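Local coordinates for protein trans-4-hydroxy-L-proline dehydratase (Clostridioides difficile 70-100-2010, PDB 6VXC) that uses a glycyl radical to dehydrate trans-4-hydroxy-L-proline to (S)-1-pyrroline-5-carboxylate in the anaerobic breakdown of hydroxyproline, at residues A[519-524]-A[645-650]; A[565-570]-A[657-662]. All coordinates share one frame; numbering follows the deposited sequence.

The two interactions lie side by side, their centres about 11 Å apart. Along the chain they interlock: helix 506-538 comes first, then strand 565-573, then helix 630-647, whose end runs through a turn and a short loop into strand 657-661. Interaction 1 joins the two helices; interaction 2 joins the two strands, which run parallel in one sheet, with 463-472 next to 565-573. The backbones of Gly649 and Arg650 are probably hydrogen-bonded to Tyr658, Gly649 N to Tyr658 O at 2.9 Å and Arg650 O to Tyr658 N at 2.8 Å. Helix packing is thus tied directly to a sheet whose C-terminal end, at Asp661, lies near Glu456, the probable proton acceptor.

Interaction 1. Residues A[519-524]-A[645-650]; sequences YMIDIK and NEVTGR
Asp522 OD1 is gripped by two nitrogens of Arg650, with NH1 and NH2 each 2.9 Å from it. Both bonds are bent, and the guanidinium meets the carboxylate end-on with the two planes 74° apart. NH1 arrives nearly along the C-O axis of OD1, whereas NH2 comes from above the carboxylate plane. The other flank of the guanidinium turns to Glu646, four residues earlier in the chain: NE gives a straight 2.9 Å bond to Glu646 O, and NH2 reaches Glu646 OE2 at 2.7 Å, on the anti lone pair of that oxygen. Glu646 O and OE2 and Asp522 OD1 all lie near the guanidinium plane, so these bonds fix the rotation of the group about its long axis. An extended chain from CG to NE carries it back beside the last turn of helix 630-647. Glu646 OE2 is also bonded to His518 ND1, from the turn of helix 506-538 preceding Asp522, and the arginine charge probably eases the approach of the two carboxylates.

Over one face of the guanidinium lies Ile521 CG2, 3.7 Å from Arg650 NH2. With CG1 beside the backbone N (chi1 -62°) and CG2 anti to it, Ile521 also meets Val647 CG2 at about a right angle, and its CG1 slides past Glu646 CG at 3.7 Å. The apolar layer continues inward, where Met471 of strand 463-472 touches Ile521 while Tyr658 and Val660 touch Val647. Beyond Val647 the helix ends, and a type II turn with Gly649 at its third position swings Arg650 back toward helix 506-538. The result is a salt-bridge network of Asp522, Arg650 and Glu646, joining the middle of one long helix to the C-terminal turn of another in the largely helical pyruvate formate-lyase-like fold.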
ATOM      1  N   TYR A 519     -13.403  21.220  -9.545  1.00 13.17           N
ATOM      2  CA  TYR A 519     -12.486  21.421 -10.661  1.00 13.11           C
ATOM      3  C   TYR A 519     -11.269  20.511 -10.546  1.00 13.44           C
ATOM      4  O   TYR A 519     -10.863  19.866 -11.517  1.00 11.11           O
ATOM      5  CB  TYR A 519     -12.056  22.881 -10.704  1.00 14.79           C
ATOM      6  CG  TYR A 519     -11.045  23.212 -11.782  1.00 14.26           C
ATOM      7  CD1 TYR A 519     -11.402  23.192 -13.126  1.00 16.99           C
ATOM      8  CD2 TYR A 519      -9.754  23.585 -11.451  1.00 14.73           C
ATOM      9  CE1 TYR A 519     -10.492  23.518 -14.109  1.00 17.60           C
ATOM     10  CE2 TYR A 519      -8.830  23.913 -12.421  1.00 17.09           C
ATOM     11  CZ  TYR A 519      -9.204  23.876 -13.753  1.00 20.76           C
ATOM     12  OH  TYR A 519      -8.298  24.200 -14.731  1.00 22.56           O
ATOM     13  N   MET A 520     -10.674  20.446  -9.352  1.00 13.14           N
ATOM     14  CA  MET A 520      -9.454  19.658  -9.198  1.00 11.97           C
ATOM     15  C   MET A 520      -9.739  18.165  -9.361  1.00 10.79           C
ATOM     16  O   MET A 520      -8.925  17.428  -9.938  1.00 11.45           O
ATOM     17  CB  MET A 520      -8.815  19.974  -7.838  1.00 13.76           C
ATOM     18  CG  MET A 520      -7.338  19.591  -7.708  1.00 19.73           C
ATOM     19  SD  MET A 520      -6.275  20.254  -9.019  1.00 19.86           S
ATOM     20  CE  MET A 520      -6.688  21.982  -8.892  1.00 14.84           C
ATOM     21  N   ILE A 521     -10.885  17.701  -8.859  1.00 11.98           N
ATOM     22  CA  ILE A 521     -11.268  16.308  -9.065  1.00  8.90           C
ATOM     23  C   ILE A 521     -11.535  16.043 -10.551  1.00 11.02           C
ATOM     24  O   ILE A 521     -11.113  15.016 -11.098  1.00 11.21           O
ATOM     25  CB  ILE A 521     -12.479  15.939  -8.183  1.00 11.14           C
ATOM     26  CG1 ILE A 521     -12.145  16.084  -6.681  1.00 12.13           C
ATOM     27  CG2 ILE A 521     -12.951  14.515  -8.486  1.00  9.98           C
ATOM     28  CD1 ILE A 521     -10.922  15.314  -6.245  1.00 12.36           C
ATOM     29  N   ASP A 522     -12.225  16.962 -11.231  1.00 12.13           N
ATOM     30  CA  ASP A 522     -12.428  16.798 -12.671  1.00 13.00           C
ATOM     31  C   ASP A 522     -11.092  16.647 -13.400  1.00 11.19           C
ATOM     32  O   ASP A 522     -10.946  15.782 -14.269  1.00 12.46           O
ATOM     33  CB  ASP A 522     -13.207  17.984 -13.242  1.00 11.69           C
ATOM     34  CG  ASP A 522     -14.717  17.815 -13.144  1.00 12.99           C
ATOM     35  OD1 ASP A 522     -15.197  16.743 -12.731  1.00 16.08           O
ATOM     36  OD2 ASP A 522     -15.437  18.775 -13.502  1.00 16.46           O
ATOM     37  N   ILE A 523     -10.104  17.482 -13.055  1.00 13.38           N
ATOM     38  CA  ILE A 523      -8.788  17.393 -13.692  1.00 10.56           C
ATOM     39  C   ILE A 523      -8.164  16.025 -13.447  1.00 12.08           C
ATOM     40  O   ILE A 523      -7.619  15.398 -14.364  1.00 15.15           O
ATOM     41  CB  ILE A 523      -7.864  18.513 -13.184  1.00 10.77           C
ATOM     42  CG1 ILE A 523      -8.299  19.865 -13.724  1.00 14.61           C
ATOM     43  CG2 ILE A 523      -6.398  18.222 -13.546  1.00 11.90           C
ATOM     44  CD1 ILE A 523      -7.439  20.989 -13.173  1.00 20.85           C
ATOM     45  N   LYS A 524      -8.182  15.576 -12.187  1.00 13.03           N
ATOM     46  CA  LYS A 524      -7.568  14.301 -11.819  1.00 12.19           C
ATOM     47  C   LYS A 524      -8.251  13.134 -12.524  1.00 11.15           C
ATOM     48  O   LYS A 524      -7.589  12.222 -13.021  1.00 13.62           O
ATOM     49  CB  LYS A 524      -7.621  14.121 -10.301  1.00 12.79           C
ATOM     50  CG  LYS A 524      -7.147  12.762  -9.781  1.00 14.04           C
ATOM     51  CD  LYS A 524      -5.681  12.507 -10.096  1.00 11.71           C
ATOM     52  CE  LYS A 524      -5.184  11.244  -9.392  1.00 12.21           C
ATOM     53  NZ  LYS A 524      -3.888  10.763  -9.933  1.00 11.23           N
ATOM     54  N   ASN A 645     -18.922  13.108  -1.849  1.00 12.70           N
ATOM     55  CA  ASN A 645     -19.922  13.393  -2.874  1.00 12.42           C
ATOM     56  C   ASN A 645     -19.288  13.753  -4.209  1.00 13.01           C
ATOM     57  O   ASN A 645     -19.823  13.389  -5.260  1.00 16.26           O
ATOM     58  CB  ASN A 645     -20.836  14.537  -2.424  1.00 14.70           C
ATOM     59  CG  ASN A 645     -21.880  14.103  -1.400  1.00 17.07           C
ATOM     60  OD1 ASN A 645     -22.363  12.983  -1.424  1.00 16.51           O
ATOM     61  ND2 ASN A 645     -22.232  15.009  -0.504  1.00 18.38           N
ATOM     62  N   GLU A 646     -18.151  14.440  -4.189  1.00 13.34           N
ATOM     63  CA  GLU A 646     -17.519  14.866  -5.431  1.00 10.77           C
ATOM     64  C   GLU A 646     -16.907  13.698  -6.195  1.00 13.35           C
ATOM     65  O   GLU A 646     -16.891  13.713  -7.435  1.00 14.09           O
ATOM     66  CB  GLU A 646     -16.459  15.914  -5.121  1.00 11.82           C
ATOM     67  CG  GLU A 646     -15.846  16.554  -6.335  1.00 12.73           C
ATOM     68  CD  GLU A 646     -16.881  17.245  -7.178  1.00 13.64           C
ATOM     69  OE1 GLU A 646     -17.665  18.052  -6.624  1.00 17.58           O
ATOM     70  OE2 GLU A 646     -16.903  16.972  -8.392  1.00 17.35           O
ATOM     71  N   VAL A 647     -16.431  12.677  -5.491  1.00 12.50           N
ATOM     72  CA  VAL A 647     -15.682  11.587  -6.108  1.00 10.72           C
ATOM     73  C   VAL A 647     -16.550  10.357  -6.366  1.00 10.90           C
ATOM     74  O   VAL A 647     -16.480   9.761  -7.440  1.00 11.47           O
ATOM     75  CB  VAL A 647     -14.446  11.229  -5.251  1.00  9.18           C
ATOM     76  CG1 VAL A 647     -13.782   9.957  -5.791  1.00  9.60           C
ATOM     77  CG2 VAL A 647     -13.470  12.368  -5.256  1.00  9.85           C
ATOM     78  N   THR A 648     -17.366   9.955  -5.389  1.00 13.13           N
ATOM     79  CA  THR A 648     -17.963   8.618  -5.391  1.00 11.13           C
ATOM     80  C   THR A 648     -19.030   8.435  -6.477  1.00 11.33           C
ATOM     81  O   THR A 648     -19.949   9.245  -6.620  1.00 12.00           O
ATOM     82  CB  THR A 648     -18.584   8.331  -4.021  1.00 10.95           C
ATOM     83  OG1 THR A 648     -17.599   8.499  -2.995  1.00 12.31           O
ATOM     84  CG2 THR A 648     -19.136   6.915  -3.969  1.00 11.52           C
ATOM     85  N   GLY A 649     -18.959   7.315  -7.188  1.00 14.11           N
ATOM     86  CA  GLY A 649     -19.948   7.003  -8.195  1.00 16.46           C
ATOM     87  C   GLY A 649     -19.595   7.470  -9.587  1.00 16.22           C
ATOM     88  O   GLY A 649     -20.306   7.131 -10.532  1.00 15.10           O
ATOM     89  N   ARG A 650     -18.534   8.244  -9.747  1.00 13.55           N
ATOM     90  CA  ARG A 650     -18.067   8.525 -11.088  1.00 14.57           C
ATOM     91  C   ARG A 650     -17.646   7.212 -11.745  1.00 14.50           C
ATOM     92  O   ARG A 650     -17.010   6.381 -11.098  1.00 15.00           O
ATOM     93  CB  ARG A 650     -16.881   9.484 -11.072  1.00 13.28           C
ATOM     94  CG  ARG A 650     -17.163  10.863 -10.548  1.00 14.19           C
ATOM     95  CD  ARG A 650     -15.862  11.609 -10.508  1.00 13.12           C
ATOM     96  NE  ARG A 650     -16.031  12.990 -10.077  1.00 14.79           N
ATOM     97  CZ  ARG A 650     -15.853  14.057 -10.852  1.00 14.71           C
ATOM     98  NH1 ARG A 650     -15.503  13.912 -12.123  1.00 16.18           N
ATOM     99  NH2 ARG A 650     -16.012  15.268 -10.345  1.00 12.92           N
TER

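Interaction 2. Residues A[565-570]-A[657-662]; sequences YNTRYI and EYRVDM
Arg568 is held through its backbone between two residues of strand 657-661: its N donates to Glu657 O at 3.2 Å, and its O accepts from Arg659 N at 2.8 Å. A weak bond from Glu657 N to Asn566 O extends this parallel ladder, in which Thr567, Arg568, Tyr569 and Ile570 pair with Glu657, Tyr658, Arg659 and Val660.

On one face of the sheet, Arg568 CB sits over the Tyr658 ring in a CH-pi contact, 3.8 Å from its centroid. The two side chains run alongside each other, so that Arg568 CD reaches Tyr658 OH at 3.5 Å. Ile570 CG1 also packs against this ring, nearest to Tyr658 CE2. Ile525 of helix 506-538 and Val647 of helix 630-647 also touch Tyr658.

On the other face, Tyr569 lies alongside Arg659, its CE2 3.6 Å from Arg659 CB, with the ring and guanidinium planes 84° apart. A water donates to Tyr569 OH and accepts from Arg659 NE, joining the two ends. Arg659 NH2 is salt-bridged to Glu657 OE2 at 2.8 Å, which steadies the guanidinium from within its own strand. A chi1 of 58° sets Asp661 CG between its backbone N and carbonyl carbon and turns the carboxylate across to Tyr569, OD2 lying 3.6 Å from Tyr569 CD2 and the two planes 15° apart.

Outward, strand 463-472 bonds to the other edge of 565-573. The Asp661 side chain lies about 4 Å from that of Glu456, the probable proton acceptor, placing this end of the parallel sheet beside the active site of a glycyl radical enzyme.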
ATOM      1  N   TYR A 565     -15.218  -7.451  -9.239  1.00 11.65           N
ATOM      2  CA  TYR A 565     -15.499  -6.106  -8.768  1.00 10.78           C
ATOM      3  C   TYR A 565     -14.396  -5.165  -9.226  1.00  9.36           C
ATOM      4  O   TYR A 565     -13.222  -5.535  -9.247  1.00 11.66           O
ATOM      5  CB  TYR A 565     -15.620  -6.068  -7.238  1.00  9.69           C
ATOM      6  CG  TYR A 565     -16.625  -7.055  -6.664  1.00 11.57           C
ATOM      7  CD1 TYR A 565     -17.999  -6.790  -6.700  1.00  9.63           C
ATOM      8  CD2 TYR A 565     -16.201  -8.229  -6.069  1.00  9.18           C
ATOM      9  CE1 TYR A 565     -18.905  -7.669  -6.168  1.00 10.05           C
ATOM     10  CE2 TYR A 565     -17.102  -9.135  -5.540  1.00 10.11           C
ATOM     11  CZ  TYR A 565     -18.455  -8.851  -5.586  1.00 10.86           C
ATOM     12  OH  TYR A 565     -19.356  -9.730  -5.047  1.00 13.09           O
ATOM     13  N   ASN A 566     -14.779  -3.936  -9.558  1.00 12.36           N
ATOM     14  CA  ASN A 566     -13.834  -2.947 -10.051  1.00 11.71           C
ATOM     15  C   ASN A 566     -14.140  -1.602  -9.419  1.00 11.01           C
ATOM     16  O   ASN A 566     -15.249  -1.076  -9.543  1.00 15.50           O
ATOM     17  CB  ASN A 566     -13.860  -2.869 -11.583  1.00 10.95           C
ATOM     18  CG  ASN A 566     -13.307  -4.123 -12.221  1.00 12.37           C
ATOM     19  OD1 ASN A 566     -12.101  -4.250 -12.420  1.00 13.34           O
ATOM     20  ND2 ASN A 566     -14.181  -5.080 -12.502  1.00 11.67           N
ATOM     21  N   THR A 567     -13.167  -1.093  -8.686  1.00 14.79           N
ATOM     22  CA  THR A 567     -13.247   0.214  -8.062  1.00 13.26           C
ATOM     23  C   THR A 567     -11.923   0.935  -8.262  1.00 10.75           C
ATOM     24  O   THR A 567     -10.885   0.314  -8.475  1.00 12.46           O
ATOM     25  CB  THR A 567     -13.570   0.107  -6.555  1.00 13.67           C
ATOM     26  OG1 THR A 567     -12.591  -0.723  -5.933  1.00 15.84           O
ATOM     27  CG2 THR A 567     -14.946  -0.499  -6.320  1.00 16.01           C
ATOM     28  N   ARG A 568     -11.980   2.262  -8.182  1.00 12.22           N
ATOM     29  CA  ARG A 568     -10.820   3.138  -8.226  1.00 10.54           C
ATOM     30  C   ARG A 568     -10.966   4.178  -7.126  1.00 10.76           C
ATOM     31  O   ARG A 568     -12.079   4.619  -6.823  1.00 10.91           O
ATOM     32  CB  ARG A 568     -10.686   3.848  -9.588  1.00 11.55           C
ATOM     33  CG  ARG A 568      -9.718   3.162 -10.546  1.00 16.05           C
ATOM     34  CD  ARG A 568      -9.715   3.750 -11.953  1.00 12.29           C
ATOM     35  NE  ARG A 568      -8.359   3.811 -12.485  1.00 12.26           N
ATOM     36  CZ  ARG A 568      -7.642   2.740 -12.819  1.00 10.99           C
ATOM     37  NH1 ARG A 568      -8.147   1.526 -12.661  1.00 12.97           N
ATOM     38  NH2 ARG A 568      -6.424   2.885 -13.306  1.00 10.98           N
ATOM     39  N   TYR A 569      -9.835   4.587  -6.553  1.00  9.69           N
ATOM     40  CA  TYR A 569      -9.818   5.472  -5.404  1.00 10.14           C
ATOM     41  C   TYR A 569      -8.944   6.694  -5.671  1.00 10.36           C
ATOM     42  O   TYR A 569      -7.942   6.626  -6.386  1.00 12.41           O
ATOM     43  CB  TYR A 569      -9.306   4.728  -4.140  1.00  9.79           C
ATOM     44  CG  TYR A 569     -10.279   3.693  -3.615  1.00 11.75           C
ATOM     45  CD1 TYR A 569     -10.325   2.400  -4.139  1.00 12.47           C
ATOM     46  CD2 TYR A 569     -11.199   4.025  -2.627  1.00 10.39           C
ATOM     47  CE1 TYR A 569     -11.237   1.459  -3.655  1.00 12.74           C
ATOM     48  CE2 TYR A 569     -12.096   3.103  -2.152  1.00 10.31           C
ATOM     49  CZ  TYR A 569     -12.116   1.830  -2.666  1.00 11.71           C
ATOM     50  OH  TYR A 569     -13.028   0.928  -2.179  1.00 13.91           O
ATOM     51  N   ILE A 570      -9.339   7.812  -5.080  1.00 11.14           N
ATOM     52  CA  ILE A 570      -8.475   8.972  -4.878  1.00 10.63           C
ATOM     53  C   ILE A 570      -8.322   9.154  -3.372  1.00 10.01           C
ATOM     54  O   ILE A 570      -9.315   9.150  -2.645  1.00 13.32           O
ATOM     55  CB  ILE A 570      -9.039  10.237  -5.554  1.00  8.82           C
ATOM     56  CG1 ILE A 570      -9.202  10.025  -7.068  1.00  8.00           C
ATOM     57  CG2 ILE A 570      -8.147  11.451  -5.269  1.00 11.26           C
ATOM     58  CD1 ILE A 570      -9.892  11.163  -7.751  1.00  9.49           C
ATOM     59  N   GLU A 657     -16.610   1.941 -10.560  1.00 13.06           N
ATOM     60  CA  GLU A 657     -16.885   3.305 -10.125  1.00 10.82           C
ATOM     61  C   GLU A 657     -15.791   3.786  -9.179  1.00 13.19           C
ATOM     62  O   GLU A 657     -15.039   2.996  -8.600  1.00 12.56           O
ATOM     63  CB  GLU A 657     -18.242   3.419  -9.433  1.00 13.57           C
ATOM     64  CG  GLU A 657     -18.241   2.860  -8.035  1.00 16.52           C
ATOM     65  CD  GLU A 657     -19.564   3.047  -7.289  1.00 20.01           C
ATOM     66  OE1 GLU A 657     -20.522   3.611  -7.872  1.00 20.10           O
ATOM     67  OE2 GLU A 657     -19.638   2.613  -6.113  1.00 19.10           O
ATOM     68  N   TYR A 658     -15.726   5.108  -9.024  1.00 11.42           N
ATOM     69  CA  TYR A 658     -14.806   5.734  -8.092  1.00 11.88           C
ATOM     70  C   TYR A 658     -15.382   5.718  -6.687  1.00 11.29           C
ATOM     71  O   TYR A 658     -16.602   5.791  -6.489  1.00 11.73           O
ATOM     72  CB  TYR A 658     -14.494   7.180  -8.504  1.00 11.70           C
ATOM     73  CG  TYR A 658     -13.355   7.229  -9.461  1.00 13.22           C
ATOM     74  CD1 TYR A 658     -13.569   7.044 -10.824  1.00 11.75           C
ATOM     75  CD2 TYR A 658     -12.055   7.397  -9.013  1.00 11.82           C
ATOM     76  CE1 TYR A 658     -12.535   7.056 -11.700  1.00 11.98           C
ATOM     77  CE2 TYR A 658     -10.995   7.408  -9.898  1.00 10.13           C
ATOM     78  CZ  TYR A 658     -11.251   7.235 -11.242  1.00 12.33           C
ATOM     79  OH  TYR A 658     -10.215   7.234 -12.127  1.00 15.24           O
ATOM     80  N   ARG A 659     -14.488   5.575  -5.715  1.00 12.61           N
ATOM     81  CA  ARG A 659     -14.826   5.666  -4.306  1.00  9.07           C
ATOM     82  C   ARG A 659     -13.689   6.389  -3.585  1.00 10.94           C
ATOM     83  O   ARG A 659     -12.681   6.761  -4.183  1.00 10.72           O
ATOM     84  CB  ARG A 659     -15.101   4.277  -3.709  1.00  9.81           C
ATOM     85  CG  ARG A 659     -16.227   3.490  -4.436  1.00 12.45           C
ATOM     86  CD  ARG A 659     -16.631   2.211  -3.696  1.00 11.11           C
ATOM     87  NE  ARG A 659     -17.290   2.540  -2.437  1.00 11.71           N
ATOM     88  CZ  ARG A 659     -18.533   3.001  -2.339  1.00 13.25           C
ATOM     89  NH1 ARG A 659     -19.046   3.278  -1.141  1.00 13.15           N
ATOM     90  NH2 ARG A 659     -19.272   3.160  -3.432  1.00 11.18           N
ATOM     91  N   VAL A 660     -13.827   6.539  -2.277  1.00  9.37           N
ATOM     92  CA  VAL A 660     -13.000   7.456  -1.513  1.00  9.93           C
ATOM     93  C   VAL A 660     -12.332   6.691  -0.374  1.00 11.74           C
ATOM     94  O   VAL A 660     -12.930   5.772   0.190  1.00 12.61           O
ATOM     95  CB  VAL A 660     -13.913   8.610  -1.037  1.00 13.49           C
ATOM     96  CG1 VAL A 660     -13.827   8.879   0.409  1.00 16.21           C
ATOM     97  CG2 VAL A 660     -13.747   9.863  -1.950  1.00 11.83           C
ATOM     98  N   ASP A 661     -11.067   7.026  -0.087  1.00 13.95           N
ATOM     99  CA  ASP A 661     -10.379   6.577   1.123  1.00 12.99           C
ATOM    100  C   ASP A 661      -9.482   7.709   1.634  1.00 13.71           C
ATOM    101  O   ASP A 661      -9.305   8.734   0.968  1.00 15.29           O
ATOM    102  CB  ASP A 661      -9.594   5.255   0.891  1.00 10.29           C
ATOM    103  CG  ASP A 661      -8.555   5.342  -0.221  1.00 13.62           C
ATOM    104  OD1 ASP A 661      -8.162   6.466  -0.569  1.00 17.19           O
ATOM    105  OD2 ASP A 661      -8.106   4.272  -0.746  1.00 14.25           O
ATOM    106  N   MET A 662      -8.921   7.525   2.835  1.00 11.93           N
ATOM    107  CA  MET A 662      -8.213   8.593   3.545  1.00 12.83           C
ATOM    108  C   MET A 662      -6.935   8.031   4.164  1.00 12.94           C
ATOM    109  O   MET A 662      -6.975   7.472   5.268  1.00 12.75           O
ATOM    110  CB  MET A 662      -9.112   9.199   4.613  1.00 13.17           C
ATOM    111  CG  MET A 662     -10.529   9.435   4.109  1.00 16.61           C
ATOM    112  SD  MET A 662     -10.632  10.982   3.209  1.00 23.40           S
ATOM    113  CE  MET A 662     -10.538  12.093   4.604  1.00 14.29           C
TER
HETATM  114  O   HOH W   1     -15.351   1.029  -0.572  1.00 12.46           O